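Local coordinates for protein Nrps/pks (Streptomyces albus, PDB 4OPE) that probably catalyses decarboxylative Claisen condensation as a ketosynthase domain of the "AT-less" polyketide synthase that builds oxazolomycin, at residues V10-A15 and S252-D257; Y129-L134 and Y212-K217; A466-F471 and D510-H515. All coordinates share one frame; numbering follows the deposited sequence.

Interaction 1 (V10-A15 and S252-D257)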
# COMPACT_ATOMS: atom_id res chain seq x y z
N VAL A 10 13.20 -14.62 9.09
CA VAL A 10 14.56 -14.12 8.96
C VAL A 10 14.78 -13.44 7.63
O VAL A 10 14.02 -13.65 6.68
CB VAL A 10 15.59 -15.23 9.07
CG1 VAL A 10 15.49 -15.93 10.43
CG2 VAL A 10 15.44 -16.25 7.93
N ILE A 11 15.80 -12.61 7.59
CA ILE A 11 16.19 -11.92 6.41
C ILE A 11 17.39 -12.67 5.84
O ILE A 11 18.41 -12.85 6.50
CB ILE A 11 16.67 -10.48 6.72
CG1 ILE A 11 15.50 -9.60 7.16
CG2 ILE A 11 17.38 -9.84 5.51
CD1 ILE A 11 15.96 -8.24 7.62
N VAL A 12 17.30 -13.04 4.58
CA VAL A 12 18.37 -13.80 3.98
C VAL A 12 19.03 -13.10 2.83
O VAL A 12 19.82 -13.70 2.17
CB VAL A 12 17.86 -15.15 3.49
CG1 VAL A 12 17.18 -15.90 4.61
CG2 VAL A 12 16.94 -14.99 2.28
N GLY A 13 18.71 -11.86 2.54
CA GLY A 13 19.49 -11.11 1.54
C GLY A 13 19.06 -9.67 1.56
O GLY A 13 17.99 -9.36 1.99
N VAL A 14 19.90 -8.79 1.07
CA VAL A 14 19.57 -7.36 1.02
C VAL A 14 20.28 -6.74 -0.14
O VAL A 14 21.37 -7.16 -0.51
CB VAL A 14 19.96 -6.64 2.36
CG1 VAL A 14 21.43 -6.92 2.76
CG2 VAL A 14 19.65 -5.14 2.33
N ALA A 15 19.68 -5.70 -0.69
CA ALA A 15 20.28 -4.95 -1.75
C ALA A 15 19.74 -3.52 -1.77
O ALA A 15 18.66 -3.26 -1.26
CB ALA A 15 20.00 -5.65 -3.06
N SER A 252 13.18 -22.00 9.52
CA SER A 252 13.25 -23.39 9.11
C SER A 252 13.55 -23.51 7.63
O SER A 252 14.35 -24.35 7.23
CB SER A 252 11.95 -24.11 9.44
OG SER A 252 10.83 -23.41 8.92
N ALA A 253 12.96 -22.68 6.79
CA ALA A 253 13.25 -22.83 5.38
C ALA A 253 14.67 -22.36 5.06
O ALA A 253 15.33 -22.97 4.25
CB ALA A 253 12.22 -22.13 4.52
N ALA A 254 15.14 -21.30 5.72
CA ALA A 254 16.50 -20.83 5.51
C ALA A 254 17.54 -21.84 5.95
O ALA A 254 18.55 -22.03 5.29
CB ALA A 254 16.72 -19.54 6.27
N GLU A 255 17.32 -22.45 7.11
CA GLU A 255 18.25 -23.48 7.61
C GLU A 255 18.26 -24.65 6.65
O GLU A 255 19.32 -25.03 6.19
CB GLU A 255 17.91 -23.92 9.05
CG GLU A 255 18.45 -22.94 10.10
CD GLU A 255 17.95 -23.20 11.51
OE1 GLU A 255 17.31 -24.25 11.74
OE2 GLU A 255 18.19 -22.35 12.40
N ALA A 256 17.09 -25.16 6.30
CA ALA A 256 16.99 -26.20 5.30
C ALA A 256 17.70 -25.87 3.98
O ALA A 256 18.41 -26.71 3.45
CB ALA A 256 15.55 -26.55 5.02
N ASP A 257 17.56 -24.66 3.48
CA ASP A 257 18.14 -24.33 2.17
C ASP A 257 19.61 -23.94 2.25
O ASP A 257 20.19 -23.54 1.24
CB ASP A 257 17.36 -23.18 1.49
CG ASP A 257 15.89 -23.55 1.16
OD1 ASP A 257 15.37 -24.61 1.58
OD2 ASP A 257 15.24 -22.74 0.47

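Interaction 2 (Y129-L134 and Y212-K217)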
# COMPACT_ATOMS: atom_id res chain seq x y z
N TYR A 129 5.89 9.14 -3.27
CA TYR A 129 5.79 10.14 -4.29
C TYR A 129 5.75 9.45 -5.62
O TYR A 129 6.31 8.37 -5.80
CB TYR A 129 6.98 11.10 -4.28
CG TYR A 129 7.10 11.97 -3.06
CD1 TYR A 129 6.15 12.91 -2.78
CD2 TYR A 129 8.19 11.87 -2.22
CE1 TYR A 129 6.25 13.71 -1.66
CE2 TYR A 129 8.29 12.67 -1.09
CZ TYR A 129 7.32 13.60 -0.83
OH TYR A 129 7.40 14.42 0.26
N GLY A 130 5.11 10.09 -6.56
CA GLY A 130 5.12 9.64 -7.92
C GLY A 130 5.15 10.86 -8.79
O GLY A 130 4.16 11.19 -9.39
N HIS A 131 6.30 11.50 -8.85
CA HIS A 131 6.47 12.71 -9.57
C HIS A 131 6.80 12.61 -11.02
O HIS A 131 6.56 13.56 -11.75
CB HIS A 131 7.56 13.54 -8.93
CG HIS A 131 7.17 14.10 -7.61
ND1 HIS A 131 5.87 14.45 -7.31
CD2 HIS A 131 7.89 14.31 -6.49
CE1 HIS A 131 5.82 14.90 -6.07
NE2 HIS A 131 7.03 14.82 -5.55
N TYR A 132 7.33 11.48 -11.47
CA TYR A 132 7.68 11.37 -12.88
C TYR A 132 6.45 11.58 -13.76
O TYR A 132 6.57 12.13 -14.87
CB TYR A 132 8.29 10.02 -13.19
CG TYR A 132 9.01 9.95 -14.52
CD1 TYR A 132 10.21 10.61 -14.71
CD2 TYR A 132 8.51 9.17 -15.57
CE1 TYR A 132 10.91 10.50 -15.91
CE2 TYR A 132 9.19 9.07 -16.77
CZ TYR A 132 10.40 9.75 -16.94
OH TYR A 132 11.12 9.65 -18.11
N GLN A 133 5.27 11.19 -13.26
CA GLN A 133 4.05 11.37 -14.05
C GLN A 133 3.71 12.82 -14.34
O GLN A 133 2.89 13.07 -15.21
CB GLN A 133 2.86 10.70 -13.39
CG GLN A 133 2.16 11.56 -12.36
CD GLN A 133 1.23 10.75 -11.49
OE1 GLN A 133 0.20 10.22 -11.95
NE2 GLN A 133 1.57 10.68 -10.20
N LEU A 134 4.30 13.78 -13.63
CA LEU A 134 4.07 15.19 -13.96
C LEU A 134 4.65 15.58 -15.30
O LEU A 134 4.13 16.45 -15.96
CB LEU A 134 4.70 16.11 -12.95
CG LEU A 134 4.31 15.92 -11.49
CD1 LEU A 134 5.07 17.01 -10.71
CD2 LEU A 134 2.80 15.90 -11.20
N TYR A 212 10.48 19.99 -4.27
CA TYR A 212 11.27 20.94 -3.51
C TYR A 212 10.44 22.18 -3.23
O TYR A 212 10.60 22.76 -2.18
CB TYR A 212 12.60 21.25 -4.21
CG TYR A 212 13.72 20.27 -3.84
CD1 TYR A 212 13.73 18.93 -4.31
CD2 TYR A 212 14.72 20.66 -3.01
CE1 TYR A 212 14.76 18.05 -3.94
CE2 TYR A 212 15.74 19.79 -2.63
CZ TYR A 212 15.77 18.50 -3.09
OH TYR A 212 16.84 17.72 -2.67
N LEU A 213 9.52 22.55 -4.12
CA LEU A 213 8.59 23.65 -3.81
C LEU A 213 7.55 23.30 -2.76
O LEU A 213 7.34 24.04 -1.81
CB LEU A 213 7.90 24.20 -5.06
CG LEU A 213 8.91 24.87 -5.98
CD1 LEU A 213 8.20 25.23 -7.24
CD2 LEU A 213 9.54 26.12 -5.40
N GLN A 214 6.90 22.18 -2.94
CA GLN A 214 5.98 21.65 -1.93
C GLN A 214 6.66 21.61 -0.54
O GLN A 214 6.11 22.06 0.45
CB GLN A 214 5.57 20.25 -2.36
CG GLN A 214 4.12 19.91 -2.29
CD GLN A 214 3.79 18.63 -3.07
OE1 GLN A 214 4.69 17.82 -3.43
NE2 GLN A 214 2.50 18.44 -3.33
N LEU A 215 7.87 21.08 -0.46
CA LEU A 215 8.49 20.96 0.84
C LEU A 215 8.93 22.36 1.36
O LEU A 215 8.87 22.62 2.56
CB LEU A 215 9.66 19.95 0.83
CG LEU A 215 9.35 18.44 0.67
CD1 LEU A 215 10.64 17.63 0.62
CD2 LEU A 215 8.42 17.85 1.71
N ALA A 216 9.37 23.25 0.47
CA ALA A 216 9.80 24.58 0.95
C ALA A 216 8.61 25.34 1.49
O ALA A 216 8.67 25.89 2.56
CB ALA A 216 10.47 25.38 -0.15
N LYS A 217 7.50 25.28 0.78
CA LYS A 217 6.28 25.90 1.24
C LYS A 217 5.89 25.50 2.66
O LYS A 217 5.46 26.34 3.44
CB LYS A 217 5.14 25.63 0.25
CG LYS A 217 3.94 26.52 0.46
CD LYS A 217 2.62 25.80 0.22
CE LYS A 217 1.44 26.52 0.87
NZ LYS A 217 1.42 27.96 0.46

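Interaction 3 (A466-F471 and D510-H515)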
# COMPACT_ATOMS: atom_id res chain seq x y z
N ALA A 466 35.36 -7.96 -15.42
CA ALA A 466 36.15 -6.85 -14.83
C ALA A 466 35.78 -6.53 -13.37
O ALA A 466 36.66 -6.33 -12.51
CB ALA A 466 36.00 -5.58 -15.69
N ARG A 467 34.48 -6.46 -13.08
CA ARG A 467 34.04 -6.12 -11.73
C ARG A 467 34.45 -7.21 -10.77
O ARG A 467 34.84 -6.93 -9.65
CB ARG A 467 32.55 -5.96 -11.71
CG ARG A 467 32.06 -4.66 -12.33
CD ARG A 467 30.63 -4.74 -12.85
NE ARG A 467 29.69 -5.24 -11.84
CZ ARG A 467 29.19 -4.51 -10.83
NH1 ARG A 467 28.33 -5.08 -9.98
NH2 ARG A 467 29.53 -3.22 -10.66
N THR A 468 34.37 -8.45 -11.22
CA THR A 468 34.71 -9.59 -10.40
C THR A 468 36.22 -9.66 -10.07
O THR A 468 36.64 -9.84 -8.91
CB THR A 468 34.23 -10.89 -11.10
OG1 THR A 468 32.80 -10.88 -11.22
CG2 THR A 468 34.67 -12.13 -10.31
N ALA A 469 37.06 -9.55 -11.10
CA ALA A 469 38.48 -9.45 -10.83
C ALA A 469 38.79 -8.31 -9.89
O ALA A 469 39.64 -8.44 -9.03
CB ALA A 469 39.26 -9.24 -12.11
N GLU A 470 38.12 -7.19 -10.05
CA GLU A 470 38.44 -6.04 -9.22
C GLU A 470 38.06 -6.29 -7.75
O GLU A 470 38.80 -5.93 -6.83
CB GLU A 470 37.77 -4.80 -9.78
CG GLU A 470 38.02 -3.54 -8.96
CD GLU A 470 37.08 -2.40 -9.36
OE1 GLU A 470 35.84 -2.64 -9.50
OE2 GLU A 470 37.59 -1.26 -9.52
N PHE A 471 36.94 -6.93 -7.54
CA PHE A 471 36.51 -7.29 -6.22
C PHE A 471 37.48 -8.25 -5.57
O PHE A 471 37.72 -8.17 -4.36
CB PHE A 471 35.14 -7.95 -6.29
CG PHE A 471 34.68 -8.50 -5.00
CD1 PHE A 471 34.19 -7.66 -4.02
CD2 PHE A 471 34.76 -9.84 -4.74
CE1 PHE A 471 33.76 -8.15 -2.81
CE2 PHE A 471 34.33 -10.36 -3.52
CZ PHE A 471 33.81 -9.51 -2.56
N ASP A 510 44.25 -13.11 -11.59
CA ASP A 510 45.24 -13.19 -12.65
C ASP A 510 44.63 -13.66 -13.98
O ASP A 510 44.91 -13.08 -15.05
CB ASP A 510 46.31 -14.23 -12.27
CG ASP A 510 47.29 -13.74 -11.20
OD1 ASP A 510 47.39 -12.51 -10.96
OD2 ASP A 510 47.98 -14.60 -10.61
N ALA A 511 43.85 -14.73 -13.94
CA ALA A 511 43.35 -15.27 -15.17
C ALA A 511 42.34 -14.32 -15.79
O ALA A 511 42.35 -14.11 -17.00
CB ALA A 511 42.71 -16.63 -14.95
N LEU A 512 41.44 -13.79 -14.97
CA LEU A 512 40.43 -12.84 -15.42
C LEU A 512 41.11 -11.59 -15.98
O LEU A 512 40.75 -11.10 -17.00
CB LEU A 512 39.47 -12.49 -14.28
CG LEU A 512 38.72 -13.67 -13.69
CD1 LEU A 512 37.71 -13.19 -12.68
CD2 LEU A 512 37.98 -14.52 -14.69
N GLU A 513 42.13 -11.09 -15.33
CA GLU A 513 42.83 -9.91 -15.86
C GLU A 513 43.50 -10.23 -17.22
O GLU A 513 43.38 -9.46 -18.16
CB GLU A 513 43.81 -9.35 -14.83
CG GLU A 513 43.05 -8.84 -13.61
CD GLU A 513 43.92 -8.14 -12.57
OE1 GLU A 513 45.17 -7.98 -12.77
OE2 GLU A 513 43.32 -7.76 -11.51
N ASP A 514 44.12 -11.40 -17.33
CA ASP A 514 44.71 -11.82 -18.59
C ASP A 514 43.65 -11.83 -19.68
O ASP A 514 43.88 -11.35 -20.77
CB ASP A 514 45.36 -13.21 -18.47
CG ASP A 514 46.67 -13.19 -17.69
OD1 ASP A 514 47.28 -12.13 -17.57
OD2 ASP A 514 47.11 -14.25 -17.18
N HIS A 515 42.48 -12.35 -19.38
CA HIS A 515 41.47 -12.51 -20.41
C HIS A 515 41.06 -11.13 -20.85
O HIS A 515 40.88 -10.91 -22.03
CB HIS A 515 40.28 -13.33 -19.87
CG HIS A 515 39.11 -13.42 -20.81
ND1 HIS A 515 38.10 -12.48 -20.84
CD2 HIS A 515 38.79 -14.33 -21.76
CE1 HIS A 515 37.21 -12.81 -21.76
NE2 HIS A 515 37.60 -13.94 -22.32

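Interaction 1 (V10-A15 and S252-D257)
A254 carries the whole helical side of this contact, its methyl reaching the two valines V10 and V12 of strand 9-17. S252 lies in the first turn of helix 251-256, which follows strand 242-250 at once, and its backbone N is hydrogen-bonded to OD1 of D7, just ahead of strand 9-17. A253 contributes its carbonyl, which accepts the backbone N of D257. Next, A254 CB lies 3.9 Å from V10 CG2 and 4.0 Å from V12 CG1. V10 and V12 are two apart on an extended strand, so both point to the same side, and the alanine methyl meets one branch of each. At V12, chi1 of -55° places CG1 beside the backbone N, where it faces that methyl. D257 turns its side chain onto K249. Strands 9-17 and 242-250 are antiparallel neighbours in the central sheet of the thiolase-type ketosynthase fold, and the short helix 251-256 folds back over their shared end, with D259 also touching V12 and A254. Only methyl groups meet between the two segments, and all three residues are buried, so the chemistry implies a small apolar contact, held by dispersion and the exclusion of water.

Interaction 2 (Y129-L134 and Y212-K217)
Y129 and L215 meet where a loop of the thiolase-type ketosynthase fold, leaving strand 121-126, comes up against helix 210-217. The phenol of Y129 does the reaching: its OH lies 3.9 Å from L215 CD2, an oxygen-to-methyl contact rather than a polar bond. With CG anti to the carbonyl carbon (chi1 -66°), the tyrosine ring projects from the loop toward the helix and spans much of the distance between backbones; Y129 CA is 11.8 Å from Q214 CA, the nearest alpha carbon across the contact. L215 sends out one branch of its isobutyl group, and the two side chains cross at a slant; elsewhere L215 also touches Y237. The residue before it, Q214, has an extended chain that brings OE1 within 4.1 Å of H131 CE1. The imidazole and amide planes are inclined by 41°, and the oxygen comes to the ring obliquely, so this too is plain van der Waals packing. H131 is in turn backed by its own loop, since Y129 CB sits 3.9 Å above one face of the imidazole, shifted toward the rim.

The contact lies close to the dimer interface. Q214 packs on T148 of the second subunit, while Q133 and L134 meet their own counterparts, Q133 and L134 of that subunit, across the interface. Loop and helix thus touch each other and the partner chain as well. The loop also carries bonds of its own: L134 N donates to H131 O at 2.9 Å in the short 3-10 turn, and Q133 folds back on the glycine just before H131, its NE2 giving a hydrogen bond to G130 O of 2.8 Å, bent to 156° at the hydrogen and lying in the carbonyl plane.

Interaction 3 (A466-F471 and D510-H515)
OE2 of E513, whose CG rests on A469 across the contact, forms a salt bridge with NE of R473, the last residue of helix 458-473. The same guanidinium reaches D510 OD1 through NH2, so one arginine from the first helix ties two acids a turn apart on the second, helix 505-516. The opposite charges probably favour the ionised form of both carboxylates. Below this polar rim the packing is apolar. A469 CB lies 3.9 Å from L512 CB and 4.1 Å from E513 CG, so the small methyl fits against two consecutive residues of the facing helix. Because A469 is so short, the backbones come close: A469 CA and L512 CA are 6.0 Å apart. The axes of the two short segments approach to 9.1 Å.

The helices run roughly antiparallel, with their directions 143° apart. L512 continues the contact with its CD1 branch, which reaches T468 CG2 at 4.0 Å and also leans on A469 N at 4.0 Å. At T468 the methyl carries the contact, with CG2 lying anti to the backbone N and OG1 turned to the H464 carbonyl of its own helix, where it is hydrogen-bonded. The threonine's polar atom is thereby satisfied without facing L512. The extended chain of E513 runs across the edge of the contact, its CG against A469 CB while the carboxylate continues to R473.

Both helices belong to the small alpha/beta region near the C-terminal end of the chain, resembling the linker domain that follows ketosynthases in modular synthases. L512 also touches L498 and V500 of strand 496-502, and A511 reaches V524 of strand 524-528, so helix 505-516 packs beside helix 458-473 and also against these two strands.

Overall arrangement
The three contacts sit in separate parts of one chain. Interaction 1, on the central sheet, lies nearest the middle, its centre about 16 Å from the centre of the chain. Interaction 2, whose segments fall in sequence between those of interaction 1, is on the other side of that centre, with contact centres about 37 Å apart, and faces the second subunit. Interaction 3 follows both along the sequence, its centre about 30 Å from that of interaction 1 and about 43 Å from that of interaction 2. No two touch; even the nearest atoms of interactions 1 and 3 are about 11 Å apart. Together they record core packing, dimer-side packing and the compact C-terminal region.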